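Local coordinates for aerotolerance-related membrane protein (Bacteroides fragilis, PDB 4JDU), which binds calcium through the von Willebrand factor type A domain of this fragment and probably contributes to oxygen tolerance at the cell membrane, at residues A[69-72]-A[73-77]; A[173-176]-A[177-181]. The protein carries 6 engineered substitutions. All coordinates share one frame; numbering follows the deposited sequence.

Contact 1. Residues A[69-72]-A[73-77]; sequences YISA and KMFLE
Ser71 meets Phe75 one helical turn on, at two levels. The backbone O of Ser71 accepts from Phe75 N at 3.1 Å, and the same oxygen lies at the edge of the Phe75 ring, in its plane, 3.2 Å from CD1. The hydroxyl reaches that edge as well, with Ser71 OG 3.6 Å from Phe75 CE1; chi1 of 177°, which turns OG away from the serine's own backbone N, brings it there. Met74 N donates to Ile70 O (3.1 Å), and Met74 CG packs against that same oxygen at 3.3 Å. Lys73 N donates to Tyr69 O at 3.3 Å, whereas the bond from Leu76 N to Ala72 O is weak. Farther out, Phe75 rests on Leu63 and Gln62 of strand 59-66 and on Met52 of strand 49-55; Ala72 also packs on Leu63, and Leu76 on Met52 and on Ile38 of helix 37-43. Lys73 runs over that helix to a salt bridge with Asp43, while Tyr69 OH bonds to the backbone O of Asp48. Ala72, Phe75 and Leu76 turn a largely apolar side to the two strands and helix 37-43, and the Lys73 ammonium is probably balanced by the Asp43 carboxylate.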
loop_
_atom_site.group_PDB
_atom_site.type_symbol
_atom_site.label_atom_id
_atom_site.label_comp_id
_atom_site.label_asym_id
_atom_site.label_seq_id
_atom_site.Cartn_x
_atom_site.Cartn_y
_atom_site.Cartn_z
ATOM N N TYR A 69 -12.799 -7.564 -10.601
ATOM C CA TYR A 69 -11.457 -7.907 -10.119
ATOM C C TYR A 69 -10.420 -7.835 -11.230
ATOM O O TYR A 69 -9.273 -7.432 -11.007
ATOM C CB TYR A 69 -11.443 -9.331 -9.553
ATOM C CG TYR A 69 -12.434 -9.583 -8.447
ATOM C CD1 TYR A 69 -12.710 -8.609 -7.495
ATOM C CD2 TYR A 69 -13.091 -10.803 -8.354
ATOM C CE1 TYR A 69 -13.610 -8.846 -6.484
ATOM C CE2 TYR A 69 -13.997 -11.046 -7.351
ATOM C CZ TYR A 69 -14.249 -10.062 -6.416
ATOM O OH TYR A 69 -15.154 -10.302 -5.410
ATOM N N ILE A 70 -10.811 -8.262 -12.423
ATOM C CA ILE A 70 -9.871 -8.323 -13.533
ATOM C C ILE A 70 -9.432 -6.915 -13.928
ATOM O O ILE A 70 -8.268 -6.688 -14.254
ATOM C CB ILE A 70 -10.470 -9.078 -14.732
ATOM C CG1 ILE A 70 -10.890 -10.492 -14.311
ATOM C CG2 ILE A 70 -9.464 -9.152 -15.860
ATOM C CD1 ILE A 70 -9.766 -11.269 -13.619
ATOM N N SER A 71 -10.363 -5.970 -13.896
ATOM C CA SER A 71 -10.015 -4.579 -14.164
ATOM C C SER A 71 -8.919 -4.087 -13.229
ATOM O O SER A 71 -8.004 -3.378 -13.646
ATOM C CB SER A 71 -11.242 -3.683 -14.029
ATOM O OG SER A 71 -10.882 -2.324 -14.216
ATOM N N ALA A 72 -9.013 -4.461 -11.957
ATOM C CA ALA A 72 -7.995 -4.099 -10.980
ATOM C C ALA A 72 -6.626 -4.588 -11.423
ATOM O O ALA A 72 -5.655 -3.837 -11.391
ATOM C CB ALA A 72 -8.353 -4.657 -9.606
ATOM N N LYS A 73 -6.551 -5.848 -11.848
ATOM C CA LYS A 73 -5.287 -6.408 -12.315
ATOM C C LYS A 73 -4.731 -5.613 -13.486
ATOM O O LYS A 73 -3.521 -5.435 -13.603
ATOM C CB LYS A 73 -5.444 -7.876 -12.726
ATOM C CG LYS A 73 -6.006 -8.762 -11.637
ATOM C CD LYS A 73 -5.328 -10.131 -11.569
ATOM C CE LYS A 73 -5.318 -10.842 -12.908
ATOM N NZ LYS A 73 -4.957 -12.297 -12.787
HETATM N N MSE A 74 -5.622 -5.130 -14.345
HETATM C CA MSE A 74 -5.210 -4.370 -15.524
HETATM C C MSE A 74 -4.610 -2.999 -15.184
HETATM O O MSE A 74 -3.639 -2.565 -15.813
HETATM C CB MSE A 74 -6.378 -4.256 -16.503
HETATM C CG MSE A 74 -6.861 -5.613 -17.014
HETATM SE SE MSE A 74 -5.483 -6.541 -18.047
HETATM C CE MSE A 74 -4.712 -7.694 -16.674
ATOM N N PHE A 75 -5.167 -2.330 -14.181
ATOM C CA PHE A 75 -4.602 -1.074 -13.700
ATOM C C PHE A 75 -3.152 -1.241 -13.224
ATOM O O PHE A 75 -2.325 -0.345 -13.398
ATOM C CB PHE A 75 -5.467 -0.492 -12.575
ATOM C CG PHE A 75 -6.610 0.368 -13.057
ATOM C CD1 PHE A 75 -7.763 -0.202 -13.583
ATOM C CD2 PHE A 75 -6.531 1.748 -12.956
ATOM C CE1 PHE A 75 -8.813 0.593 -14.015
ATOM C CE2 PHE A 75 -7.576 2.549 -13.386
ATOM C CZ PHE A 75 -8.714 1.971 -13.917
ATOM N N LEU A 76 -2.835 -2.387 -12.626
ATOM C CA LEU A 76 -1.457 -2.641 -12.197
ATOM C C LEU A 76 -0.437 -2.489 -13.330
ATOM O O LEU A 76 0.638 -1.936 -13.116
ATOM C CB LEU A 76 -1.331 -4.036 -11.574
ATOM C CG LEU A 76 -2.177 -4.273 -10.326
ATOM C CD1 LEU A 76 -2.125 -5.760 -9.955
ATOM C CD2 LEU A 76 -1.685 -3.411 -9.172
ATOM N N GLU A 77 -0.771 -2.967 -14.528
ATOM C CA GLU A 77 0.179 -2.954 -15.638
ATOM C C GLU A 77 0.601 -1.546 -16.046
ATOM O O GLU A 77 1.727 -1.339 -16.511
ATOM C CB GLU A 77 -0.384 -3.707 -16.852
ATOM C CG GLU A 77 -0.307 -2.922 -18.170
ATOM C CD GLU A 77 0.228 -3.737 -19.334
ATOM O OE1 GLU A 77 1.211 -3.295 -19.971
ATOM O OE2 GLU A 77 -0.340 -4.811 -19.623
#

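Contact 2. Residues A[173-176]-A[177-181]; sequences LNEA and MCQEI
Asn174 precedes the first turn of helix 175-184, and its backbone O accepts from Cys178 N at 3.2 Å, while Gln179 N to Glu175 O (2.8 Å) and Glu180 N to Ala176 O carry the helical pattern onward. The Asn174 side chain folds over the start of this turn. With CG trans to the backbone N (chi1 -171°), OD1 accepts from Met177 N at 3.1 Å; the donor stands 52° out of the amide's carbonyl plane, although the N-H itself points fairly straight at the oxygen. Met177 CB fits against the same amide, 3.5 Å from Asn174 CG. On another flank Gln179 lies across Glu175: its NE2 is 3.6 Å from Glu175 CG, and the amide and carboxylate planes are turned only 20° apart. That carboxylate is engaged elsewhere, in a salt bridge to Arg191 and a hydrogen bond from Tyr189 OH. At the surface a water donates to Glu180 OE1 (2.9 Å) and weakly to Ala176 O, joining the side chain to the preceding turn. On the side facing the sheet, Cys178 and Ile181 pack on Val141 of strand 138-143; Met177 and Glu180 touch Val126 of helix 125-134. Asn174 is a classical N-cap, here starting a helix that packs against strands 138-143 and 189-191, at one end of the strand order of the vWA-type alpha/beta sheet.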
loop_
_atom_site.group_PDB
_atom_site.type_symbol
_atom_site.label_atom_id
_atom_site.label_comp_id
_atom_site.label_asym_id
_atom_site.label_seq_id
_atom_site.Cartn_x
_atom_site.Cartn_y
_atom_site.Cartn_z
ATOM N N LEU A 173 12.899 -0.380 4.887
ATOM C CA LEU A 173 11.576 -0.689 5.426
ATOM C C LEU A 173 11.499 -0.134 6.838
ATOM O O LEU A 173 12.370 -0.412 7.668
ATOM C CB LEU A 173 11.356 -2.199 5.464
ATOM C CG LEU A 173 10.064 -2.640 6.168
ATOM C CD1 LEU A 173 8.866 -2.417 5.280
ATOM C CD2 LEU A 173 10.165 -4.100 6.568
ATOM N N ASN A 174 10.474 0.673 7.102
ATOM C CA ASN A 174 10.242 1.203 8.441
ATOM C C ASN A 174 9.194 0.362 9.136
ATOM O O ASN A 174 8.008 0.703 9.152
ATOM C CB ASN A 174 9.796 2.666 8.381
ATOM C CG ASN A 174 9.749 3.319 9.760
ATOM O OD1 ASN A 174 9.617 2.642 10.784
ATOM N ND2 ASN A 174 9.852 4.641 9.790
ATOM N N GLU A 175 9.628 -0.740 9.724
ATOM C CA GLU A 175 8.692 -1.702 10.273
ATOM C C GLU A 175 7.935 -1.151 11.468
ATOM O O GLU A 175 6.732 -1.387 11.589
ATOM C CB GLU A 175 9.436 -2.975 10.657
ATOM C CG GLU A 175 8.543 -4.185 10.865
ATOM C CD GLU A 175 9.248 -5.466 10.455
ATOM O OE1 GLU A 175 10.190 -5.879 11.165
ATOM O OE2 GLU A 175 8.873 -6.037 9.409
ATOM N N ALA A 176 8.625 -0.432 12.352
ATOM C CA ALA A 176 7.980 0.101 13.549
ATOM C C ALA A 176 6.787 0.970 13.184
ATOM O O ALA A 176 5.715 0.842 13.786
ATOM C CB ALA A 176 8.981 0.884 14.396
HETATM N N MSE A 177 6.972 1.840 12.195
HETATM C CA MSE A 177 5.900 2.720 11.733
HETATM C C MSE A 177 4.740 1.910 11.168
HETATM O O MSE A 177 3.583 2.169 11.497
HETATM C CB MSE A 177 6.426 3.719 10.689
HETATM C CG MSE A 177 5.356 4.539 9.952
HETATM SE SE MSE A 177 4.188 5.642 11.072
HETATM C CE MSE A 177 5.507 6.692 12.065
ATOM N N CYS A 178 5.034 0.924 10.328
ATOM C CA CYS A 178 3.973 0.118 9.737
ATOM C C CYS A 178 3.199 -0.636 10.816
ATOM O O CYS A 178 1.973 -0.749 10.753
ATOM C CB CYS A 178 4.548 -0.890 8.742
ATOM S SG CYS A 178 5.268 -0.236 7.208
ATOM N N GLN A 179 3.912 -1.159 11.806
ATOM C CA GLN A 179 3.268 -1.906 12.876
ATOM C C GLN A 179 2.349 -1.013 13.702
ATOM O O GLN A 179 1.262 -1.435 14.112
ATOM C CB GLN A 179 4.313 -2.585 13.761
ATOM C CG GLN A 179 5.054 -3.730 13.054
ATOM C CD GLN A 179 6.258 -4.220 13.836
ATOM O OE1 GLN A 179 6.869 -3.465 14.591
ATOM N NE2 GLN A 179 6.612 -5.485 13.650
ATOM N N GLU A 180 2.763 0.229 13.934
ATOM C CA GLU A 180 1.950 1.113 14.757
ATOM C C GLU A 180 0.679 1.506 13.998
ATOM O O GLU A 180 -0.406 1.602 14.582
ATOM C CB GLU A 180 2.745 2.345 15.190
ATOM C CG GLU A 180 2.048 3.159 16.271
ATOM C CD GLU A 180 2.761 4.458 16.587
ATOM O OE1 GLU A 180 3.756 4.773 15.898
ATOM O OE2 GLU A 180 2.310 5.166 17.514
ATOM N N ILE A 181 0.814 1.724 12.699
ATOM C CA ILE A 181 -0.341 2.057 11.861
ATOM C C ILE A 181 -1.375 0.937 11.885
ATOM O O ILE A 181 -2.566 1.190 12.100
ATOM C CB ILE A 181 0.079 2.379 10.417
ATOM C CG1 ILE A 181 0.893 3.680 10.390
ATOM C CG2 ILE A 181 -1.145 2.496 9.503
ATOM C CD1 ILE A 181 1.646 3.913 9.082
HETATM O O HOH W 1 6.253 3.443 15.547
#

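Overall arrangement
Contacts 1 and 2 each cover about two turns of helix, on opposite sides of the chain's centre; their own centres are 27 Å apart and their nearest atoms about 18 Å, so they do not touch. Between them runs the mixed central sheet, and the two helices lie toward opposite ends of its strand order. Contact 1 lies away from the calcium site, whose DxSxS sequence is consistent with a vWA metal-ion-dependent adhesion site. Contact 2 is nearer: the side chain of Asn174 is about 10 Å from the bound calcium, and that of Met177 about 8 Å from that of Thr89, a calcium ligand. Asn174 also makes a backbone hydrogen bond with Asp117, a known calcium-binding residue of this protein that does not hold the ion in this model.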